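Local coordinates for protein vanadium-dependent haloperoxidase (Zobellia galactanivorans, PDB 4CIT) that probably oxidises iodide with hydrogen peroxide, using a bound vanadate as its cofactor, in the manner of vanadium-dependent haloperoxidases, at residues A[220-225]-A[362-367]; A[368-373]-A[433-438]; A[337-342]-A[422-427]. One frame throughout, in Å; residues are numbered along the deposited sequence. Where two conformers were deposited one is given.

Interaction 1 (A[220-225]-A[362-367]); sequences FKPVPP and PEYTSG. With VO4 (vanadate ion), chain D; VO4 (vanadate ion), chain E.
The hydroxyl of Y364 is gripped from two directions. It donates to V223 O across an OH to O distance of 2.6 Å, and it accepts from a water that also donates to P224 O. Y364 belongs to the loop that runs into the Ser-Gly-His signature of the PAP2 fold, at the start of helix 367-383. Its partner is the proline-rich segment 220-225. The bond to V223 O comes from above the carbonyl plane, 42° out of it. With CG anti to the backbone N (chi1 -177°), the Y364 ring reaches out to this segment. P225 covers one face: its CB lies 3.6 Å from the ring centroid, nearly on the ring normal, as a CH-pi contact. T365 CG2 sits over the opposite face, 3.7 Å above the ring plane; the peptide bond before T365 is cis. The same methyl meets P222 CG. The ring is thus sandwiched between a proline and a threonine methyl. Further along the loop, S366 is the N-cap of helix 367-383, and its OG also accepts from S369 N. Both S366 and G367 bind vanadate: S366 OG donates to vanadate O2 at 2.6 Å, and G367 N donates to O3 at 2.9 Å.

Interaction 2 (A[368-373]-A[433-438]); sequences HSVVSG and VKQGRD. With VO4 (vanadate ion), chain D; VO4 (vanadate ion), chain C.
V370 O rests against G436 CA at 3.2 Å, a CA-H...O contact. This is close helix packing through glycines, joining helix 367-383 to helix 426-446 in the helical PAP2 core. The two segments run in nearly the same direction, 28° apart, and their axes approach to 6.7 Å. No hydrogen bond crosses between them. G373 and G436 face each other, with G373 C 3.6 Å from G436 C. A CB on G436 would collide with V370 O, and one on G373 with V433 O; having none, the two glycines let the backbones meet directly. Around this tight centre, S369 CB packs on V433 CG2. V370 CG2, anti to its own carbonyl carbon, touches OE1 of Q435; that amide is fixed by T365 OG1 at OE1 and by S327 OG at NE2. On the outer side, K434 is exposed and points away. Its NZ forms a salt bridge at 2.9 Å with D438 OD2, which offers its syn lone pair. At the other extreme, H368 NE2 is bonded to backbone oxygens of W266 and D267. Its ND1 donates to two vanadate oxygens, O2 at 3.0 Å and O1 at 3.1 Å, and O1 lies in the plane of the imidazole.

Interaction 3 (A[337-342]-A[422-427]); sequences LIRPET and GIHYRA. With VO4 (vanadate ion), chain B; VO4 (vanadate ion), chain F; VO4 (vanadate ion), chain E; VO4 (vanadate ion), chain D.
R339 NH1 lies over one face of the H424 ring, near its rim, and both residues hold the same vanadate. H424 NE2 bonds the vanadium at 2.2 Å, the histidine link that defines the vanadate site of this family. R339 NH1 and NH2 donate to vanadate O4, which lies in the guanidinium plane, at 3.0 and 3.1 Å. NH1 also donates to I423 O at 2.8 Å. The arginine chain leaves the other segment at CB and bends at chi2 (-83°), and this turn carries its guanidinium back to vanadate O4 and I423 O.

The second shell fixes these groups. R339 NE is bonded to F361 O, and H424 ND1 to E363. Next in the chain is Y425. P340 CG lies over one face of the Y425 ring, toward its rim, 3.8 Å from the centroid as a CH-pi contact. Y425 OH donates to I338 O at 2.8 Å, from above the carbonyl plane. An alanine in place of Y425 is likely to open a gap beside P340 and L337 and cost I338 O this donor. A water joins E341 N to G422 O.

G422 closes helix 407-420 with a Schellman motif, and Y425 is the N-cap of helix 426-446. R339 is the N-cap of helix 340-347. Helix 235-253 packs on P340 and Y425, while R418 of helix 407-420 touches I423 and H424.

In the fold
All three interactions reach the vanadate, and its O2 is touched by each. The loop 362-367 joins them. E363 OE2 accepts from H424 ND1 and Y425 N, both at 2.8 Å, tying interaction 1 to interaction 3; their centres are 12 Å apart. T365 OG1 lies 2.8 Å from Q435 OE1, a probable hydrogen bond to interaction 2, whose centre is 10 Å from that of interaction 1. Interactions 2 and 3 do not touch: their nearest atoms are about 6 Å apart. They share helix 426-446, which starts beside the metal ligand and runs on to the glycine contact. K332 and R418 supply further hydrogen bonds to the vanadate.

Interaction 1 (A[220-225]-A[362-367])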
loop_
_atom_site.group_PDB
_atom_site.type_symbol
_atom_site.label_atom_id
_atom_site.label_comp_id
_atom_site.label_asym_id
_atom_site.label_seq_id
_atom_site.Cartn_x
_atom_site.Cartn_y
_atom_site.Cartn_z
ATOM N N PHE A 220 5.606 -13.395 -9.848
ATOM C CA PHE A 220 6.790 -13.193 -9.081
ATOM C C PHE A 220 6.930 -14.147 -7.910
ATOM O O PHE A 220 7.575 -13.813 -6.872
ATOM C CB PHE A 220 6.827 -11.694 -8.668
ATOM C CG PHE A 220 7.119 -10.820 -9.861
ATOM C CD1 PHE A 220 8.400 -10.715 -10.376
ATOM C CD2 PHE A 220 6.062 -10.202 -10.525
ATOM C CE1 PHE A 220 8.630 -9.962 -11.547
ATOM C CE2 PHE A 220 6.267 -9.508 -11.702
ATOM C CZ PHE A 220 7.553 -9.404 -12.210
ATOM N N LYS A 221 6.421 -15.338 -8.056
ATOM C CA LYS A 221 6.576 -16.398 -7.033
ATOM C C LYS A 221 8.105 -16.523 -6.731
ATOM O O LYS A 221 8.855 -16.732 -7.690
ATOM C CB LYS A 221 6.142 -17.716 -7.630
ATOM C CG LYS A 221 6.374 -18.920 -6.737
ATOM C CD LYS A 221 5.610 -20.145 -7.258
ATOM C CE LYS A 221 6.197 -20.760 -8.501
ATOM N NZ LYS A 221 7.627 -21.083 -8.302
ATOM N N PRO A 222 8.482 -16.539 -5.436
ATOM C CA PRO A 222 9.874 -16.617 -5.074
ATOM C C PRO A 222 10.317 -18.079 -4.993
ATOM O O PRO A 222 9.525 -19.012 -5.126
ATOM C CB PRO A 222 9.938 -15.969 -3.735
ATOM C CG PRO A 222 8.639 -16.174 -3.100
ATOM C CD PRO A 222 7.680 -16.144 -4.289
ATOM N N VAL A 223 11.587 -18.253 -4.682
ATOM C CA VAL A 223 12.042 -19.569 -4.274
ATOM C C VAL A 223 11.262 -20.025 -3.018
ATOM O O VAL A 223 10.737 -19.187 -2.239
ATOM C CB VAL A 223 13.575 -19.598 -4.007
ATOM C CG1 VAL A 223 14.385 -19.212 -5.260
ATOM C CG2 VAL A 223 13.959 -18.671 -2.905
ATOM N N PRO A 224 11.198 -21.358 -2.777
ATOM C CA PRO A 224 10.488 -21.781 -1.571
ATOM C C PRO A 224 11.283 -21.475 -0.323
ATOM O O PRO A 224 12.507 -21.326 -0.425
ATOM C CB PRO A 224 10.362 -23.282 -1.733
ATOM C CG PRO A 224 11.433 -23.683 -2.736
ATOM C CD PRO A 224 11.479 -22.506 -3.688
ATOM N N PRO A 225 10.623 -21.359 0.831
ATOM C CA PRO A 225 11.346 -21.142 2.060
ATOM C C PRO A 225 12.073 -22.430 2.463
ATOM O O PRO A 225 11.715 -23.529 2.063
ATOM C CB PRO A 225 10.239 -20.874 3.096
ATOM C CG PRO A 225 9.016 -21.577 2.575
ATOM C CD PRO A 225 9.168 -21.670 1.074
ATOM N N PRO A 362 0.100 -16.309 7.400
ATOM C CA PRO A 362 1.324 -17.068 7.265
ATOM C C PRO A 362 2.570 -16.207 7.009
ATOM O O PRO A 362 2.502 -15.032 6.622
ATOM C CB PRO A 362 1.053 -18.001 6.096
ATOM C CG PRO A 362 -0.412 -18.175 6.155
ATOM C CD PRO A 362 -0.903 -16.831 6.476
ATOM N N GLU A 363 3.695 -16.813 7.243
ATOM C CA GLU A 363 4.992 -16.135 7.391
ATOM C C GLU A 363 5.731 -15.713 6.099
ATOM O O GLU A 363 6.427 -14.663 6.119
ATOM C CB GLU A 363 5.880 -16.954 8.284
ATOM C CG GLU A 363 7.079 -16.208 8.809
ATOM C CD GLU A 363 8.239 -16.113 7.901
ATOM O OE1 GLU A 363 8.437 -16.981 7.002
ATOM O OE2 GLU A 363 9.041 -15.183 8.152
ATOM N N TYR A 364 5.623 -16.447 5.010
ATOM C CA TYR A 364 6.618 -16.299 3.935
ATOM C C TYR A 364 5.913 -15.932 2.632
ATOM O O TYR A 364 5.029 -16.644 2.249
ATOM C CB TYR A 364 7.352 -17.630 3.744
ATOM C CG TYR A 364 8.457 -17.638 2.717
ATOM C CD1 TYR A 364 9.718 -17.226 2.994
ATOM C CD2 TYR A 364 8.187 -18.057 1.401
ATOM C CE1 TYR A 364 10.725 -17.270 2.038
ATOM C CE2 TYR A 364 9.157 -18.118 0.444
ATOM C CZ TYR A 364 10.418 -17.726 0.757
ATOM O OH TYR A 364 11.419 -17.822 -0.157
ATOM N N THR A 365 6.271 -14.906 1.929
ATOM C CA THR A 365 7.294 -13.887 2.263
ATOM C C THR A 365 6.653 -12.753 3.083
ATOM O O THR A 365 5.416 -12.720 3.292
ATOM C CB THR A 365 7.848 -13.294 0.948
ATOM O OG1 THR A 365 6.710 -13.003 0.102
ATOM C CG2 THR A 365 8.860 -14.223 0.302
ATOM N N SER A 366 7.467 -11.850 3.634
ATOM C CA SER A 366 7.037 -10.746 4.470
ATOM C C SER A 366 6.385 -9.622 3.655
ATOM O O SER A 366 7.003 -9.156 2.690
ATOM C CB SER A 366 8.242 -10.144 5.174
ATOM O OG SER A 366 7.974 -8.799 5.644
ATOM N N GLY A 367 5.132 -9.283 4.010
ATOM C CA GLY A 367 4.435 -8.209 3.407
ATOM C C GLY A 367 5.152 -6.877 3.452
ATOM O O GLY A 367 5.234 -6.151 2.445
HETATM O O2 VO4 D . 6.123 -8.337 7.433
HETATM O O3 VO4 E . 4.269 -10.522 6.447
HETATM O O HOH W 1 13.853 -19.002 0.789
#

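Interaction 2 (A[368-373]-A[433-438])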
loop_
_atom_site.group_PDB
_atom_site.type_symbol
_atom_site.label_atom_id
_atom_site.label_comp_id
_atom_site.label_asym_id
_atom_site.label_seq_id
_atom_site.Cartn_x
_atom_site.Cartn_y
_atom_site.Cartn_z
ATOM N N HIS A 368 5.674 -6.534 4.621
ATOM C CA HIS A 368 6.434 -5.342 4.738
ATOM C C HIS A 368 7.564 -5.309 3.741
ATOM O O HIS A 368 7.885 -4.261 3.125
ATOM C CB HIS A 368 7.041 -5.189 6.136
ATOM C CG HIS A 368 6.091 -4.746 7.169
ATOM N ND1 HIS A 368 5.072 -5.549 7.631
ATOM C CD2 HIS A 368 6.065 -3.609 7.927
ATOM C CE1 HIS A 368 4.389 -4.870 8.549
ATOM N NE2 HIS A 368 5.013 -3.733 8.786
ATOM N N SER A 369 8.265 -6.444 3.618
ATOM C CA SER A 369 9.401 -6.559 2.723
ATOM C C SER A 369 9.059 -6.438 1.245
ATOM O O SER A 369 9.705 -5.626 0.511
ATOM C CB SER A 369 10.220 -7.826 2.940
ATOM O OG SER A 369 10.632 -7.826 4.306
ATOM N N VAL A 370 7.986 -7.124 0.842
ATOM C CA VAL A 370 7.572 -7.099 -0.530
ATOM C C VAL A 370 7.048 -5.686 -0.901
ATOM O O VAL A 370 7.383 -5.152 -1.975
ATOM C CB VAL A 370 6.566 -8.224 -0.873
ATOM C CG1 VAL A 370 6.129 -8.091 -2.329
ATOM C CG2 VAL A 370 7.095 -9.672 -0.677
ATOM N N VAL A 371 6.150 -5.120 -0.081
ATOM C CA VAL A 371 5.471 -3.861 -0.396
ATOM C C VAL A 371 6.461 -2.745 -0.367
ATOM O O VAL A 371 6.497 -1.935 -1.263
ATOM C CB VAL A 371 4.251 -3.593 0.500
ATOM C CG1 VAL A 371 3.530 -2.308 0.150
ATOM C CG2 VAL A 371 3.295 -4.795 0.384
ATOM N N SER A 372 7.408 -2.759 0.578
ATOM C CA SER A 372 8.464 -1.733 0.631
ATOM C C SER A 372 9.407 -1.837 -0.506
ATOM O O SER A 372 9.860 -0.816 -1.039
ATOM C CB SER A 372 9.281 -1.888 1.927
ATOM O OG SER A 372 8.374 -1.639 2.968
ATOM N N GLY A 373 9.739 -3.060 -0.910
ATOM C CA GLY A 373 10.566 -3.291 -2.076
ATOM C C GLY A 373 9.981 -2.675 -3.336
ATOM O O GLY A 373 10.645 -1.976 -4.113
ATOM N N VAL A 433 12.048 -8.837 0.036
ATOM C CA VAL A 433 12.587 -7.594 -0.584
ATOM C C VAL A 433 12.923 -7.787 -2.047
ATOM O O VAL A 433 12.605 -6.954 -2.917
ATOM C CB VAL A 433 13.891 -7.136 0.122
ATOM C CG1 VAL A 433 14.572 -6.044 -0.768
ATOM C CG2 VAL A 433 13.554 -6.594 1.475
ATOM N N LYS A 434 13.563 -8.907 -2.397
ATOM C CA LYS A 434 13.826 -9.223 -3.791
ATOM C C LYS A 434 12.608 -9.336 -4.651
ATOM O O LYS A 434 12.533 -8.846 -5.772
ATOM C CB LYS A 434 14.656 -10.528 -3.853
ATOM C CG LYS A 434 14.833 -11.093 -5.268
ATOM C CD LYS A 434 15.728 -12.357 -5.278
ATOM C CE LYS A 434 15.612 -13.030 -6.679
ATOM N NZ LYS A 434 15.775 -12.085 -7.852
ATOM N N GLN A 435 11.648 -10.083 -4.143
ATOM C CA GLN A 435 10.310 -10.228 -4.765
ATOM C C GLN A 435 9.702 -8.861 -5.027
ATOM O O GLN A 435 9.241 -8.600 -6.170
ATOM C CB GLN A 435 9.445 -11.090 -3.878
ATOM C CG GLN A 435 8.039 -11.343 -4.442
ATOM C CD GLN A 435 7.212 -12.265 -3.552
ATOM O OE1 GLN A 435 7.651 -12.781 -2.506
ATOM N NE2 GLN A 435 5.940 -12.317 -3.867
ATOM N N GLY A 436 9.652 -7.962 -4.057
ATOM C CA GLY A 436 9.056 -6.658 -4.260
ATOM C C GLY A 436 9.837 -5.745 -5.242
ATOM O O GLY A 436 9.246 -5.088 -6.080
ATOM N N ARG A 437 11.169 -5.796 -5.175
ATOM C CA ARG A 437 12.013 -5.012 -6.067
ATOM C C ARG A 437 11.860 -5.550 -7.514
ATOM O O ARG A 437 11.667 -4.760 -8.490
ATOM C CB ARG A 437 13.510 -4.961 -5.567
ATOM C CG ARG A 437 13.758 -4.040 -4.325
ATOM C CD ARG A 437 15.224 -4.083 -3.735
ATOM N NE ARG A 437 15.329 -3.160 -2.590
ATOM C CZ ARG A 437 16.098 -3.245 -1.491
ATOM N NH1 ARG A 437 16.964 -4.221 -1.307
ATOM N NH2 ARG A 437 15.970 -2.316 -0.543
ATOM N N ASP A 438 11.791 -6.867 -7.680
ATOM C CA ASP A 438 11.585 -7.458 -9.001
ATOM C C ASP A 438 10.210 -7.051 -9.562
ATOM O O ASP A 438 10.098 -6.704 -10.807
ATOM C CB ASP A 438 11.774 -8.944 -9.029
ATOM C CG ASP A 438 13.246 -9.400 -8.841
ATOM O OD1 ASP A 438 14.133 -8.533 -8.882
ATOM O OD2 ASP A 438 13.440 -10.636 -8.653
HETATM O O2 VO4 D . 6.123 -8.337 7.433
HETATM O O1 VO4 C . 3.185 -8.013 7.362
#

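Interaction 3 (A[337-342]-A[422-427])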
loop_
_atom_site.group_PDB
_atom_site.type_symbol
_atom_site.label_atom_id
_atom_site.label_comp_id
_atom_site.label_asym_id
_atom_site.label_seq_id
_atom_site.Cartn_x
_atom_site.Cartn_y
_atom_site.Cartn_z
ATOM N N LEU A 337 3.478 -21.037 5.952
ATOM C CA LEU A 337 4.548 -21.294 6.920
ATOM C C LEU A 337 4.282 -20.773 8.291
ATOM O O LEU A 337 3.906 -19.630 8.482
ATOM C CB LEU A 337 5.834 -20.699 6.374
ATOM C CG LEU A 337 7.116 -21.095 7.126
ATOM C CD1 LEU A 337 7.451 -22.605 7.050
ATOM C CD2 LEU A 337 8.295 -20.234 6.594
ATOM N N ILE A 338 4.593 -21.619 9.285
ATOM C CA ILE A 338 4.473 -21.286 10.690
ATOM C C ILE A 338 5.336 -20.097 11.114
ATOM O O ILE A 338 6.445 -19.918 10.600
ATOM C CB ILE A 338 4.890 -22.580 11.445
ATOM C CG1 ILE A 338 4.449 -22.560 12.905
ATOM C CG2 ILE A 338 6.380 -22.859 11.257
ATOM C CD1 ILE A 338 4.410 -24.026 13.455
ATOM N N ARG A 339 4.811 -19.252 12.018
ATOM C CA ARG A 339 5.478 -18.115 12.548
ATOM C C ARG A 339 6.465 -18.496 13.638
ATOM O O ARG A 339 6.316 -19.533 14.300
ATOM C CB ARG A 339 4.446 -17.114 13.088
ATOM C CG ARG A 339 3.635 -16.498 12.006
ATOM C CD ARG A 339 4.402 -15.323 11.380
ATOM N NE ARG A 339 3.531 -14.591 10.436
ATOM C CZ ARG A 339 3.707 -13.339 10.060
ATOM N NH1 ARG A 339 4.785 -12.644 10.398
ATOM N NH2 ARG A 339 2.860 -12.801 9.189
ATOM N N PRO A 340 7.546 -17.687 13.804
ATOM C CA PRO A 340 8.606 -17.978 14.722
ATOM C C PRO A 340 8.165 -18.228 16.188
ATOM O O PRO A 340 8.674 -19.221 16.794
ATOM C CB PRO A 340 9.496 -16.731 14.638
ATOM C CG PRO A 340 9.295 -16.190 13.309
ATOM C CD PRO A 340 7.818 -16.451 13.032
ATOM N N GLU A 341 7.230 -17.431 16.719
ATOM C CA GLU A 341 6.837 -17.652 18.124
ATOM C C GLU A 341 6.260 -19.030 18.369
ATOM O O GLU A 341 6.471 -19.604 19.458
ATOM C CB GLU A 341 5.872 -16.577 18.636
ATOM C CG GLU A 341 4.485 -16.583 18.058
ATOM C CD GLU A 341 3.601 -15.619 18.879
ATOM O OE1 GLU A 341 3.211 -15.901 20.047
ATOM O OE2 GLU A 341 3.412 -14.500 18.429
ATOM N N THR A 342 5.469 -19.535 17.439
ATOM C CA THR A 342 4.829 -20.859 17.538
ATOM C C THR A 342 5.891 -21.975 17.698
ATOM O O THR A 342 5.810 -22.787 18.632
ATOM C CB THR A 342 3.995 -21.114 16.310
ATOM O OG1 THR A 342 3.174 -19.931 16.049
ATOM C CG2 THR A 342 3.125 -22.350 16.524
ATOM N N GLY A 422 10.628 -9.991 15.789
ATOM C CA GLY A 422 10.442 -11.403 16.182
ATOM C C GLY A 422 9.372 -12.130 15.477
ATOM O O GLY A 422 8.960 -13.184 15.929
ATOM N N ILE A 423 8.910 -11.588 14.318
ATOM C CA ILE A 423 7.780 -12.177 13.615
ATOM C C ILE A 423 8.076 -12.766 12.233
ATOM O O ILE A 423 7.232 -13.381 11.634
ATOM C CB ILE A 423 6.536 -11.225 13.567
ATOM C CG1 ILE A 423 6.768 -10.052 12.636
ATOM C CG2 ILE A 423 6.139 -10.863 14.995
ATOM C CD1 ILE A 423 7.612 -8.949 13.164
ATOM N N HIS A 424 9.248 -12.497 11.693
ATOM C CA HIS A 424 9.725 -13.085 10.420
ATOM C C HIS A 424 11.066 -13.670 10.560
ATOM O O HIS A 424 11.945 -13.109 11.211
ATOM C CB HIS A 424 9.732 -12.048 9.263
ATOM C CG HIS A 424 8.374 -11.777 8.667
ATOM N ND1 HIS A 424 7.639 -12.713 7.987
ATOM C CD2 HIS A 424 7.589 -10.667 8.733
ATOM C CE1 HIS A 424 6.495 -12.168 7.587
ATOM N NE2 HIS A 424 6.434 -10.930 8.039
ATOM N N TYR A 425 11.303 -14.746 9.819
ATOM C CA TYR A 425 12.664 -15.282 9.631
ATOM C C TYR A 425 13.419 -14.489 8.547
ATOM O O TYR A 425 12.818 -13.834 7.671
ATOM C CB TYR A 425 12.605 -16.759 9.161
ATOM C CG TYR A 425 11.666 -17.678 9.941
ATOM C CD1 TYR A 425 11.983 -18.179 11.146
ATOM C CD2 TYR A 425 10.424 -17.952 9.448
ATOM C CE1 TYR A 425 11.081 -18.999 11.887
ATOM C CE2 TYR A 425 9.526 -18.775 10.126
ATOM C CZ TYR A 425 9.846 -19.279 11.368
ATOM O OH TYR A 425 8.863 -20.056 11.959
ATOM N N ARG A 426 14.735 -14.673 8.489
ATOM C CA ARG A 426 15.545 -14.027 7.485
ATOM C C ARG A 426 15.069 -14.230 6.072
ATOM O O ARG A 426 15.075 -13.250 5.258
ATOM C CB ARG A 426 17.047 -14.412 7.666
ATOM C CG ARG A 426 18.007 -13.841 6.597
ATOM C CD ARG A 426 19.402 -14.368 6.894
ATOM N NE ARG A 426 19.915 -13.708 8.091
ATOM C CZ ARG A 426 20.479 -12.501 8.132
ATOM N NH1 ARG A 426 20.715 -11.817 7.008
ATOM N NH2 ARG A 426 20.883 -11.979 9.308
ATOM N N ALA A 427 14.759 -15.465 5.704
ATOM C CA ALA A 427 14.368 -15.751 4.288
ATOM C C ALA A 427 13.157 -14.961 3.847
ATOM O O ALA A 427 13.135 -14.393 2.720
ATOM C CB ALA A 427 14.162 -17.206 4.053
HETATM V V VO4 B . 4.775 -9.575 7.789
HETATM O O4 VO4 F . 4.172 -9.995 9.187
HETATM O O3 VO4 E . 4.269 -10.522 6.447
HETATM O O2 VO4 D . 6.123 -8.337 7.433
HETATM O O HOH W 2 6.522 -14.702 15.749
#